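Local coordinates for receptor-like protein kinase ANXUR1 (Arabidopsis thaliana, PDB 6FIG), which probably senses extracellular signals during plant reproduction through tandem malectin-like domains and relays them by serine/threonine kinase activity, at residues P44-T49 against Q119-K124; L76-Y81 against F95-N100; E125-P130 against I159-L164; V242-A247 against R283-E288. All coordinates share one frame; numbering follows the deposited sequence.

Contact 1. Residues P44-T49 against Q119-K124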
loop_
_atom_site.group_PDB
_atom_site.type_symbol
_atom_site.label_atom_id
_atom_site.label_comp_id
_atom_site.label_asym_id
_atom_site.label_seq_id
_atom_site.Cartn_x
_atom_site.Cartn_y
_atom_site.Cartn_z
ATOM N N PRO A 44 -15.998 14.561 -20.165
ATOM C CA PRO A 44 -15.383 13.357 -20.776
ATOM C C PRO A 44 -13.889 13.143 -20.527
ATOM O O PRO A 44 -13.405 12.032 -20.727
ATOM C CB PRO A 44 -15.653 13.521 -22.285
ATOM C CG PRO A 44 -16.262 14.863 -22.468
ATOM C CD PRO A 44 -16.778 15.338 -21.148
ATOM N N SER A 45 -13.165 14.184 -20.116
ATOM C CA SER A 45 -11.772 14.045 -19.709
ATOM C C SER A 45 -11.555 13.373 -18.335
ATOM O O SER A 45 -10.423 13.008 -18.019
ATOM C CB SER A 45 -11.094 15.418 -19.705
ATOM O OG SER A 45 -11.543 16.200 -18.613
ATOM N N LEU A 46 -12.603 13.238 -17.511
ATOM C CA LEU A 46 -12.468 12.563 -16.207
ATOM C C LEU A 46 -12.201 11.062 -16.383
ATOM O O LEU A 46 -12.942 10.367 -17.074
ATOM C CB LEU A 46 -13.714 12.761 -15.331
ATOM C CG LEU A 46 -14.022 14.156 -14.784
ATOM C CD1 LEU A 46 -15.362 14.121 -14.061
ATOM C CD2 LEU A 46 -12.935 14.656 -13.851
ATOM N N LEU A 47 -11.137 10.580 -15.742
ATOM C CA LEU A 47 -10.766 9.164 -15.778
ATOM C C LEU A 47 -11.702 8.345 -14.898
ATOM O O LEU A 47 -11.968 7.168 -15.183
ATOM C CB LEU A 47 -9.317 8.984 -15.314
ATOM C CG LEU A 47 -8.237 9.809 -16.033
ATOM C CD1 LEU A 47 -6.856 9.554 -15.436
ATOM C CD2 LEU A 47 -8.257 9.512 -17.527
ATOM N N SER A 48 -12.225 8.990 -13.849
ATOM C CA SER A 48 -13.118 8.360 -12.883
ATOM C C SER A 48 -14.169 9.352 -12.396
ATOM O O SER A 48 -13.938 10.554 -12.437
ATOM C CB SER A 48 -12.286 7.902 -11.689
ATOM O OG SER A 48 -13.024 7.058 -10.840
ATOM N N THR A 49 -15.288 8.840 -11.898
ATOM C CA THR A 49 -16.236 9.670 -11.137
ATOM C C THR A 49 -15.774 9.836 -9.671
ATOM O O THR A 49 -16.378 10.611 -8.933
ATOM C CB THR A 49 -17.671 9.108 -11.145
ATOM O OG1 THR A 49 -17.707 7.846 -10.474
ATOM C CG2 THR A 49 -18.226 8.952 -12.570
ATOM N N GLN A 119 -7.985 22.086 -18.378
ATOM C CA GLN A 119 -8.137 20.848 -17.632
ATOM C C GLN A 119 -9.423 20.986 -16.839
ATOM O O GLN A 119 -9.669 22.048 -16.296
ATOM C CB GLN A 119 -6.942 20.677 -16.706
ATOM C CG GLN A 119 -6.766 19.278 -16.149
ATOM C CD GLN A 119 -5.390 19.087 -15.543
ATOM O OE1 GLN A 119 -4.400 19.027 -16.275
ATOM N NE2 GLN A 119 -5.313 19.006 -14.216
ATOM N N ALA A 120 -10.238 19.936 -16.784
ATOM C CA ALA A 120 -11.538 19.999 -16.098
ATOM C C ALA A 120 -11.464 19.740 -14.587
ATOM O O ALA A 120 -12.458 19.948 -13.884
ATOM C CB ALA A 120 -12.521 19.031 -16.739
ATOM N N TYR A 121 -10.314 19.298 -14.096
ATOM C CA TYR A 121 -10.105 18.986 -12.674
ATOM C C TYR A 121 -8.688 19.380 -12.248
ATOM O O TYR A 121 -7.812 19.556 -13.094
ATOM C CB TYR A 121 -10.349 17.491 -12.426
ATOM C CG TYR A 121 -9.419 16.601 -13.209
ATOM C CD1 TYR A 121 -9.698 16.264 -14.529
ATOM C CD2 TYR A 121 -8.236 16.136 -12.647
ATOM C CE1 TYR A 121 -8.834 15.470 -15.264
ATOM C CE2 TYR A 121 -7.360 15.342 -13.375
ATOM C CZ TYR A 121 -7.670 15.014 -14.679
ATOM O OH TYR A 121 -6.812 14.225 -15.413
ATOM N N LEU A 122 -8.476 19.519 -10.942
ATOM C CA LEU A 122 -7.172 19.895 -10.368
ATOM C C LEU A 122 -6.859 18.997 -9.193
ATOM O O LEU A 122 -7.756 18.638 -8.428
ATOM C CB LEU A 122 -7.191 21.332 -9.816
ATOM C CG LEU A 122 -7.635 22.456 -10.735
ATOM C CD1 LEU A 122 -7.831 23.741 -9.948
ATOM C CD2 LEU A 122 -6.651 22.675 -11.871
ATOM N N VAL A 123 -5.577 18.659 -9.032
ATOM C CA VAL A 123 -5.088 18.036 -7.821
ATOM C C VAL A 123 -3.934 18.910 -7.319
ATOM O O VAL A 123 -2.897 19.045 -7.991
ATOM C CB VAL A 123 -4.595 16.594 -8.024
ATOM C CG1 VAL A 123 -4.237 15.966 -6.682
ATOM C CG2 VAL A 123 -5.624 15.758 -8.781
ATOM N N LYS A 124 -4.126 19.541 -6.176
ATOM C CA LYS A 124 -3.096 20.319 -5.526
ATOM C C LYS A 124 -2.406 19.383 -4.554
ATOM O O LYS A 124 -3.066 18.711 -3.777
ATOM C CB LYS A 124 -3.680 21.511 -4.764
ATOM C CG LYS A 124 -4.476 22.503 -5.591
ATOM C CD LYS A 124 -3.611 23.368 -6.466
ATOM C CE LYS A 124 -4.462 24.496 -7.040
ATOM N NZ LYS A 124 -3.706 25.473 -7.840
HETATM O O HOH W 1 -9.537 17.770 -18.308
#
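Ser45 OG is held by two partners: a water that donates to it from 2.6 Å, and Asp43 OD1, a hydrogen-bond partner just ahead of the segment. The same water accepts the backbone N-H of Ala120, its oxygen lying 2.7 Å from Ala120 N, and so bridges two loops of the malectin-like fold: the connection between strands 35-38 and 54-58, and the turn that leads into strand 122-128. Beside the water, Ser45 OG also lies against the methyl group of Ala120, 3.5 Å from its CB. Tyr121 contributes the largest share of the buried surface. Its CG sits between the backbone N and the carbonyl carbon (chi1 61°), and the ring reaches the loop, where Leu46 meets it obliquely and the two side chains run past each other in opposite senses. Gln119 NE2 lies over one face of this ring, offset toward the rim, and donates to Tyr121 O at 2.8 Å with an N-H...O angle of 161°. Tyr52 adds a second ring, its plane at about 50° to that of Tyr121. The closest apolar approach between the segments is Leu46 CD2 to Tyr121 CD1, at 3.7 Å.

Contact 2. Residues L76-Y81 against F95-N100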
loop_
_atom_site.group_PDB
_atom_site.type_symbol
_atom_site.label_atom_id
_atom_site.label_comp_id
_atom_site.label_asym_id
_atom_site.label_seq_id
_atom_site.Cartn_x
_atom_site.Cartn_y
_atom_site.Cartn_z
ATOM N N LEU A 76 -0.245 16.008 1.388
ATOM C CA LEU A 76 -1.644 16.409 1.432
ATOM C C LEU A 76 -2.054 16.686 0.020
ATOM O O LEU A 76 -1.403 17.506 -0.665
ATOM C CB LEU A 76 -1.836 17.649 2.294
ATOM C CG LEU A 76 -3.198 18.341 2.214
ATOM C CD1 LEU A 76 -4.294 17.461 2.813
ATOM C CD2 LEU A 76 -3.172 19.670 2.954
ATOM N N ARG A 77 -3.117 16.047 -0.449
ATOM C CA ARG A 77 -3.683 16.346 -1.738
ATOM C C ARG A 77 -5.108 16.842 -1.613
ATOM O O ARG A 77 -5.883 16.286 -0.837
ATOM C CB ARG A 77 -3.717 15.123 -2.642
ATOM C CG ARG A 77 -2.341 14.626 -3.005
ATOM C CD ARG A 77 -2.400 13.387 -3.848
ATOM N NE ARG A 77 -1.047 12.898 -4.073
ATOM C CZ ARG A 77 -0.676 11.623 -4.065
ATOM N NH1 ARG A 77 -1.531 10.639 -3.843
ATOM N NH2 ARG A 77 0.604 11.324 -4.248
ATOM N N LEU A 78 -5.425 17.843 -2.408
ATOM C CA LEU A 78 -6.759 18.425 -2.476
ATOM C C LEU A 78 -7.238 18.296 -3.916
ATOM O O LEU A 78 -6.559 18.754 -4.848
ATOM C CB LEU A 78 -6.720 19.892 -2.066
ATOM C CG LEU A 78 -6.123 20.162 -0.682
ATOM C CD1 LEU A 78 -6.075 21.638 -0.419
ATOM C CD2 LEU A 78 -6.904 19.463 0.427
ATOM N N TYR A 79 -8.396 17.660 -4.097
ATOM C CA TYR A 79 -8.979 17.387 -5.417
ATOM C C TYR A 79 -10.163 18.316 -5.644
ATOM O O TYR A 79 -11.065 18.383 -4.796
ATOM C CB TYR A 79 -9.478 15.938 -5.505
ATOM C CG TYR A 79 -8.394 14.871 -5.471
ATOM C CD1 TYR A 79 -7.641 14.627 -4.328
ATOM C CD2 TYR A 79 -8.134 14.094 -6.602
ATOM C CE1 TYR A 79 -6.643 13.658 -4.310
ATOM C CE2 TYR A 79 -7.151 13.106 -6.595
ATOM C CZ TYR A 79 -6.414 12.886 -5.449
ATOM O OH TYR A 79 -5.446 11.900 -5.480
ATOM N N PHE A 80 -10.172 18.983 -6.790
ATOM C CA PHE A 80 -11.233 19.909 -7.148
ATOM C C PHE A 80 -11.767 19.638 -8.550
ATOM O O PHE A 80 -10.996 19.451 -9.492
ATOM C CB PHE A 80 -10.697 21.329 -7.113
ATOM C CG PHE A 80 -10.156 21.750 -5.782
ATOM C CD1 PHE A 80 -11.006 22.058 -4.743
ATOM C CD2 PHE A 80 -8.772 21.840 -5.568
ATOM C CE1 PHE A 80 -10.496 22.460 -3.516
ATOM C CE2 PHE A 80 -8.267 22.242 -4.347
ATOM C CZ PHE A 80 -9.128 22.560 -3.320
ATOM N N TYR A 81 -13.089 19.634 -8.671
ATOM C CA TYR A 81 -13.781 19.501 -9.955
ATOM C C TYR A 81 -14.822 20.630 -10.037
ATOM O O TYR A 81 -15.930 20.463 -9.540
ATOM C CB TYR A 81 -14.451 18.130 -10.043
ATOM C CG TYR A 81 -15.254 17.930 -11.305
ATOM C CD1 TYR A 81 -14.647 18.029 -12.549
ATOM C CD2 TYR A 81 -16.615 17.633 -11.258
ATOM C CE1 TYR A 81 -15.380 17.851 -13.719
ATOM C CE2 TYR A 81 -17.356 17.448 -12.423
ATOM C CZ TYR A 81 -16.730 17.556 -13.650
ATOM O OH TYR A 81 -17.485 17.376 -14.802
ATOM N N PHE A 95 -11.893 30.900 -2.223
ATOM C CA PHE A 95 -11.656 30.513 -0.829
ATOM C C PHE A 95 -10.203 30.287 -0.460
ATOM O O PHE A 95 -9.301 30.252 -1.320
ATOM C CB PHE A 95 -12.518 29.306 -0.464
ATOM C CG PHE A 95 -12.240 28.082 -1.273
ATOM C CD1 PHE A 95 -12.870 27.883 -2.492
ATOM C CD2 PHE A 95 -11.422 27.080 -0.771
ATOM C CE1 PHE A 95 -12.650 26.718 -3.218
ATOM C CE2 PHE A 95 -11.190 25.911 -1.487
ATOM C CZ PHE A 95 -11.819 25.736 -2.713
ATOM N N THR A 96 -9.987 30.170 0.845
ATOM C CA THR A 96 -8.697 29.924 1.428
ATOM C C THR A 96 -8.703 28.523 1.998
ATOM O O THR A 96 -9.725 28.038 2.483
ATOM C CB THR A 96 -8.400 30.974 2.528
ATOM O OG1 THR A 96 -8.309 32.272 1.929
ATOM C CG2 THR A 96 -7.118 30.698 3.328
ATOM N N VAL A 97 -7.553 27.855 1.924
ATOM C CA VAL A 97 -7.345 26.602 2.639
ATOM C C VAL A 97 -6.046 26.719 3.411
ATOM O O VAL A 97 -4.994 27.100 2.834
ATOM C CB VAL A 97 -7.276 25.364 1.722
ATOM C CG1 VAL A 97 -7.163 24.094 2.565
ATOM C CG2 VAL A 97 -8.460 25.319 0.761
ATOM N N GLU A 98 -6.101 26.320 4.672
ATOM C CA GLU A 98 -4.969 26.302 5.566
ATOM C C GLU A 98 -4.810 24.908 6.142
ATOM O O GLU A 98 -5.814 24.216 6.416
ATOM C CB GLU A 98 -5.175 27.296 6.696
ATOM C CG GLU A 98 -5.169 28.750 6.266
ATOM C CD GLU A 98 -5.815 29.645 7.309
ATOM O OE1 GLU A 98 -7.068 29.667 7.416
ATOM O OE2 GLU A 98 -5.072 30.318 8.045
ATOM N N ALA A 99 -3.566 24.489 6.347
ATOM C CA ALA A 99 -3.270 23.211 7.002
ATOM C C ALA A 99 -2.376 23.541 8.171
ATOM O O ALA A 99 -1.203 23.923 8.005
ATOM C CB ALA A 99 -2.596 22.227 6.057
ATOM N N ASN A 100 -2.943 23.401 9.359
ATOM C CA ASN A 100 -2.395 23.961 10.562
ATOM C C ASN A 100 -2.057 25.447 10.328
ATOM O O ASN A 100 -2.955 26.218 9.958
ATOM C CB ASN A 100 -1.295 23.056 11.122
ATOM C CG ASN A 100 -1.855 21.733 11.670
ATOM O OD1 ASN A 100 -3.069 21.526 11.693
ATOM N ND2 ASN A 100 -0.971 20.841 12.140
#
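Phe80 and Phe95 approach from opposite directions and meet at an oblique angle, their planes turned 58° to one another and their centroids 5.9 Å apart. Phe80 places CE1 at the edge of the Phe95 ring, close to its plane and 3.6 Å from Phe95 CZ. A chi1 of 61° in Phe95 sends its ring out from strand 95-99 into the space between the strands, toward Phe80. Two residues along, the contact becomes wholly aliphatic: Leu78 and Val97 lie alongside each other, pointing opposite ways, and Leu78 CD1 rests 4.0 Å from Val97 CG1. At the far end Leu76 spans the gap with its CD2 branch, which touches the single methyl of Ala99, CD2 to CB 4.1 Å. All six of these residues are buried. The layer continues through Leu104, which touches Leu76, and Leu105, which touches Phe80, both on strand 102-108, and through Leu128, which touches both Leu76 and Ala99. Strands 76-80 and 95-99 belong to different sheets; their short axes approach to 10.7 Å and run nearly antiparallel, at 159°. Such a spacing, bridged by side chains alone, is that of two sheets stacked face to face, the beta-sandwich core expected of a malectin-like domain.

Contact 3. Residues E125-P130 against I159-L164; sequences EYSLAP and IQMPEL
In the malectin-like fold, strands 122-128 and 151-161 flank strand 73-80 and pair with it antiparallel, and this contact joins the ends of the two flanking strands across the strand between them. Ser127 and Met161 meet over that middle strand, with CA atoms 8.4 Å apart and Ser127 OG 3.4 Å from Met161 SD. The serine hydroxyl is directed there by a chi1 of 178°, which sets OG anti to the backbone N. Met161 reaches it from the other strand, and a bend at chi3 brings CE also alongside the hydroxyl, 4.0 Å from Ser127 OG. Ser127 OG is hydrogen-bonded to Arg73 NH1, on the intervening strand; its approach to the sulfur is a packing contact. Met161 packs on the same arginine and on Leu75. Beyond the strands, where the chain leaves the sheet, Glu163 is the centre of an inverse gamma turn. Its side chain folds back toward Pro130, and the two come from opposite directions. Glu163 OE1 forms a salt bridge with Arg73 NE, so one arginine serves both halves of the contact and probably helps to fix the carboxylate. Next to this region, Gln160 O accepts a hydrogen bond from Lys69 NZ of the second subunit. The other carboxylate oxygen, Glu163 OE2, touches the proline ring at two carbons, 3.3 Å from Pro130 CG and 3.5 Å from Pro130 CD.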
loop_
_atom_site.group_PDB
_atom_site.type_symbol
_atom_site.label_atom_id
_atom_site.label_comp_id
_atom_site.label_asym_id
_atom_site.label_seq_id
_atom_site.Cartn_x
_atom_site.Cartn_y
_atom_site.Cartn_z
ATOM N N GLU A 125 -1.071 19.315 -4.578
ATOM C CA GLU A 125 -0.344 18.425 -3.712
ATOM C C GLU A 125 0.714 19.200 -2.956
ATOM O O GLU A 125 1.476 19.986 -3.579
ATOM C CB GLU A 125 0.330 17.312 -4.518
ATOM C CG GLU A 125 1.129 16.335 -3.674
ATOM C CD GLU A 125 1.837 15.288 -4.496
ATOM O OE1 GLU A 125 3.000 15.539 -4.819
ATOM O OE2 GLU A 125 1.263 14.219 -4.797
ATOM N N TYR A 126 0.797 18.942 -1.664
ATOM C CA TYR A 126 1.713 19.609 -0.761
ATOM C C TYR A 126 2.467 18.579 0.047
ATOM O O TYR A 126 1.951 17.503 0.322
ATOM C CB TYR A 126 0.948 20.553 0.165
ATOM C CG TYR A 126 0.083 21.501 -0.581
ATOM C CD1 TYR A 126 0.595 22.716 -1.074
ATOM C CD2 TYR A 126 -1.247 21.207 -0.847
ATOM C CE1 TYR A 126 -0.192 23.579 -1.799
ATOM C CE2 TYR A 126 -2.042 22.059 -1.570
ATOM C CZ TYR A 126 -1.518 23.249 -2.051
ATOM O OH TYR A 126 -2.287 24.088 -2.796
ATOM N N SER A 127 3.688 18.920 0.455
ATOM C CA SER A 127 4.450 18.134 1.393
ATOM C C SER A 127 4.683 18.991 2.622
ATOM O O SER A 127 5.389 20.013 2.563
ATOM C CB SER A 127 5.780 17.642 0.829
ATOM O OG SER A 127 6.488 16.913 1.823
ATOM N N LEU A 128 4.046 18.586 3.713
ATOM C CA LEU A 128 4.003 19.370 4.942
ATOM C C LEU A 128 5.046 18.878 5.923
ATOM O O LEU A 128 5.050 17.691 6.294
ATOM C CB LEU A 128 2.614 19.267 5.566
ATOM C CG LEU A 128 1.463 19.722 4.658
ATOM C CD1 LEU A 128 0.131 19.531 5.379
ATOM C CD2 LEU A 128 1.645 21.171 4.207
ATOM N N ALA A 129 5.921 19.776 6.371
ATOM C CA ALA A 129 6.913 19.421 7.377
ATOM C C ALA A 129 6.270 18.958 8.687
ATOM O O ALA A 129 5.125 19.327 8.988
ATOM C CB ALA A 129 7.857 20.597 7.646
ATOM N N PRO A 130 7.009 18.177 9.485
ATOM C CA PRO A 130 6.473 17.739 10.773
ATOM C C PRO A 130 5.978 18.919 11.611
ATOM O O PRO A 130 6.667 19.943 11.678
ATOM C CB PRO A 130 7.666 17.067 11.444
ATOM C CG PRO A 130 8.532 16.599 10.327
ATOM C CD PRO A 130 8.303 17.547 9.174
ATOM N N ILE A 159 -1.160 11.427 3.509
ATOM C CA ILE A 159 -0.292 10.262 3.330
ATOM C C ILE A 159 1.014 10.552 4.057
ATOM O O ILE A 159 1.726 11.493 3.688
ATOM C CB ILE A 159 0.008 10.044 1.837
ATOM C CG1 ILE A 159 -1.289 9.835 1.023
ATOM C CG2 ILE A 159 0.956 8.871 1.633
ATOM C CD1 ILE A 159 -1.151 10.182 -0.437
ATOM N N GLN A 160 1.338 9.753 5.054
ATOM C CA GLN A 160 2.643 9.849 5.712
ATOM C C GLN A 160 3.753 9.545 4.703
ATOM O O GLN A 160 3.639 8.596 3.925
ATOM C CB GLN A 160 2.739 8.872 6.877
ATOM C CG GLN A 160 3.925 9.145 7.771
ATOM C CD GLN A 160 4.004 8.194 8.925
ATOM O OE1 GLN A 160 3.113 8.175 9.786
ATOM N NE2 GLN A 160 5.075 7.411 8.968
ATOM N N MET A 161 4.823 10.346 4.689
ATOM C CA MET A 161 5.910 10.151 3.723
ATOM C C MET A 161 7.248 10.299 4.405
ATOM O O MET A 161 7.356 10.945 5.419
ATOM C CB MET A 161 5.801 11.093 2.532
ATOM C CG MET A 161 6.026 12.548 2.883
ATOM S SD MET A 161 6.009 13.615 1.470
ATOM C CE MET A 161 7.571 13.224 0.709
ATOM N N PRO A 162 8.283 9.664 3.855
ATOM C CA PRO A 162 9.620 9.887 4.389
ATOM C C PRO A 162 10.140 11.317 4.134
ATOM O O PRO A 162 9.579 12.092 3.345
ATOM C CB PRO A 162 10.498 8.873 3.602
ATOM C CG PRO A 162 9.537 7.936 2.950
ATOM C CD PRO A 162 8.286 8.722 2.720
ATOM N N GLU A 163 11.220 11.635 4.835
ATOM C CA GLU A 163 11.894 12.918 4.644
ATOM C C GLU A 163 12.738 12.877 3.381
ATOM O O GLU A 163 13.929 12.594 3.418
ATOM C CB GLU A 163 12.751 13.253 5.864
ATOM C CG GLU A 163 11.921 13.479 7.112
ATOM C CD GLU A 163 11.175 14.809 7.140
ATOM O OE1 GLU A 163 11.285 15.641 6.212
ATOM O OE2 GLU A 163 10.467 15.021 8.143
ATOM N N LEU A 164 12.101 13.163 2.259
ATOM C CA LEU A 164 12.742 13.009 0.961
ATOM C C LEU A 164 13.429 14.287 0.497
ATOM O O LEU A 164 13.955 14.311 -0.618
ATOM C CB LEU A 164 11.730 12.572 -0.083
ATOM C CG LEU A 164 11.173 11.160 0.186
ATOM C CD1 LEU A 164 10.194 10.817 -0.924
ATOM C CD2 LEU A 164 12.264 10.128 0.303
#

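Contact 4. Residues V242-A247 against R283-E288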
loop_
_atom_site.group_PDB
_atom_site.type_symbol
_atom_site.label_atom_id
_atom_site.label_comp_id
_atom_site.label_asym_id
_atom_site.label_seq_id
_atom_site.Cartn_x
_atom_site.Cartn_y
_atom_site.Cartn_z
ATOM N N VAL A 242 14.319 3.942 -2.281
ATOM C CA VAL A 242 13.442 3.647 -3.416
ATOM C C VAL A 242 12.245 4.584 -3.469
ATOM O O VAL A 242 11.712 4.818 -4.540
ATOM C CB VAL A 242 12.976 2.155 -3.502
ATOM C CG1 VAL A 242 14.182 1.234 -3.620
ATOM C CG2 VAL A 242 12.061 1.764 -2.388
ATOM N N SER A 243 11.847 5.155 -2.317
ATOM C CA SER A 243 10.780 6.153 -2.271
ATOM C C SER A 243 11.062 7.424 -3.053
ATOM O O SER A 243 10.135 8.183 -3.350
ATOM C CB SER A 243 10.452 6.572 -0.827
ATOM O OG SER A 243 10.021 5.477 -0.072
ATOM N N ILE A 244 12.339 7.691 -3.398
ATOM C CA ILE A 244 12.654 8.883 -4.164
ATOM C C ILE A 244 11.895 8.898 -5.489
ATOM O O ILE A 244 11.296 9.895 -5.853
ATOM C CB ILE A 244 14.181 9.039 -4.373
ATOM C CG1 ILE A 244 14.855 9.471 -3.052
ATOM C CG2 ILE A 244 14.505 9.978 -5.497
ATOM C CD1 ILE A 244 14.577 10.909 -2.621
ATOM N N ALA A 245 11.907 7.770 -6.191
ATOM C CA ALA A 245 11.199 7.668 -7.481
ATOM C C ALA A 245 11.190 6.203 -7.894
ATOM O O ALA A 245 12.130 5.475 -7.585
ATOM C CB ALA A 245 11.888 8.491 -8.547
ATOM N N PRO A 246 10.137 5.771 -8.590
ATOM C CA PRO A 246 10.057 4.390 -9.007
ATOM C C PRO A 246 11.022 4.029 -10.124
ATOM O O PRO A 246 11.508 4.895 -10.882
ATOM C CB PRO A 246 8.602 4.250 -9.486
ATOM C CG PRO A 246 8.225 5.607 -9.907
ATOM C CD PRO A 246 8.950 6.537 -8.987
ATOM N N ALA A 247 11.312 2.742 -10.218
ATOM C CA ALA A 247 12.343 2.262 -11.148
ATOM C C ALA A 247 12.077 2.673 -12.585
ATOM O O ALA A 247 13.016 2.984 -13.332
ATOM C CB ALA A 247 12.495 0.761 -11.062
ATOM N N ARG A 283 14.330 19.102 -8.920
ATOM C CA ARG A 283 14.949 17.809 -8.674
ATOM C C ARG A 283 15.105 17.090 -9.997
ATOM O O ARG A 283 14.121 16.717 -10.618
ATOM C CB ARG A 283 14.084 16.968 -7.726
ATOM C CG ARG A 283 14.717 15.620 -7.465
ATOM C CD ARG A 283 14.085 14.918 -6.287
ATOM N NE ARG A 283 14.561 15.550 -5.083
ATOM C CZ ARG A 283 14.281 15.158 -3.854
ATOM N NH1 ARG A 283 13.477 14.102 -3.639
ATOM N NH2 ARG A 283 14.844 15.793 -2.840
ATOM N N LEU A 284 16.363 16.927 -10.442
ATOM C CA LEU A 284 16.650 16.267 -11.702
ATOM C C LEU A 284 17.063 14.852 -11.403
ATOM O O LEU A 284 17.964 14.633 -10.607
ATOM C CB LEU A 284 17.775 17.002 -12.451
ATOM C CG LEU A 284 17.336 18.245 -13.234
ATOM C CD1 LEU A 284 16.755 19.344 -12.381
ATOM C CD2 LEU A 284 18.536 18.787 -13.991
ATOM N N HIS A 285 16.375 13.907 -12.024
ATOM C CA HIS A 285 16.620 12.490 -11.831
ATOM C C HIS A 285 17.439 11.951 -13.009
ATOM O O HIS A 285 17.078 12.185 -14.171
ATOM C CB HIS A 285 15.293 11.728 -11.770
ATOM C CG HIS A 285 14.468 12.038 -10.566
ATOM N ND1 HIS A 285 14.561 11.313 -9.398
ATOM C CD2 HIS A 285 13.544 12.994 -10.352
ATOM C CE1 HIS A 285 13.709 11.811 -8.519
ATOM N NE2 HIS A 285 13.073 12.822 -9.073
ATOM N N PHE A 286 18.490 11.206 -12.684
ATOM C CA PHE A 286 19.390 10.656 -13.712
ATOM C C PHE A 286 19.662 9.187 -13.493
ATOM O O PHE A 286 19.760 8.737 -12.363
ATOM C CB PHE A 286 20.737 11.365 -13.705
ATOM C CG PHE A 286 20.676 12.833 -13.958
ATOM C CD1 PHE A 286 20.588 13.340 -15.257
ATOM C CD2 PHE A 286 20.822 13.741 -12.899
ATOM C CE1 PHE A 286 20.601 14.706 -15.484
ATOM C CE2 PHE A 286 20.826 15.098 -13.131
ATOM C CZ PHE A 286 20.731 15.590 -14.421
ATOM N N CYS A 287 19.867 8.447 -14.582
ATOM C CA CYS A 287 20.364 7.090 -14.501
ATOM C C CYS A 287 20.893 6.774 -15.892
ATOM O O CYS A 287 20.155 6.877 -16.877
ATOM C CB CYS A 287 19.278 6.091 -14.102
ATOM S SG CYS A 287 19.856 4.376 -13.970
ATOM N N GLU A 288 22.162 6.421 -15.956
ATOM C CA GLU A 288 22.786 6.091 -17.226
ATOM C C GLU A 288 22.547 4.624 -17.505
ATOM O O GLU A 288 23.038 3.776 -16.773
ATOM C CB GLU A 288 24.294 6.369 -17.197
ATOM C CG GLU A 288 25.036 6.033 -18.505
ATOM C CD GLU A 288 24.460 6.785 -19.666
ATOM O OE1 GLU A 288 24.583 8.024 -19.664
ATOM O OE2 GLU A 288 23.862 6.153 -20.568
HETATM O O HOH W 2 11.692 12.568 -5.259
#
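With CG1 anti to the carbonyl carbon (chi1 -73°) and CG2 anti to the backbone N, Ile244 divides its two branches between Arg283 and His285. CD1, at the end of the longer branch, reaches the guanidinium obliquely and lies 3.5 Å from Arg283 NH1; the two side chains cross at about a right angle. The arginine leaves its strand with CG anti to the backbone N and then bends at chi3, which turns the guanidinium toward the loop. CG2 instead meets the edge of the imidazole, near the ring plane, 3.6 Å from His285 CE1. Ala245 CB comes obliquely to the same ring carbon, 3.8 Å from His285 CE1. The loop 242-247, which leads into helix 247-250, thus covers one side of strand 278-287, a strand of the malectin-like fold set between strands 327-336 and 363-372. A water lies in the plane of the guanidinium at its edge and links loop to strand: it donates to Ile244 O at 2.8 Å and accepts from Arg283 NH1 at 2.9 Å. The buried polar groups have further partners around the contact. Arg283 NE forms a salt bridge with Asp331 OD1, and both nitrogens of the imidazole are hydrogen-bonded, ND1 with Tyr250 OH and NE2 with Glu368 OE1, which probably fixes the rotation of the ring.

Overall arrangement
Contacts 2 and 4 are buried, whereas contacts 1 and 3 are only partly so. Contact 2 is purely apolar, joining two sheets; contact 4 packs aliphatic groups on charged and polar ones and, like contact 1, uses a bridging water. Contacts 1 and 3 share strand 122-128, one at the turn that leads into it, the other near its end. Strand 73-80, which carries half of contact 2, pairs with it, through Lys124 O to Leu78 N and Leu76 O to Tyr126 N, and Arg77 adds a salt bridge to Glu125. Contact 3 passes on to contact 4 where Leu164 O meets Arg283 NH2, and both of these contacts touch the second subunit.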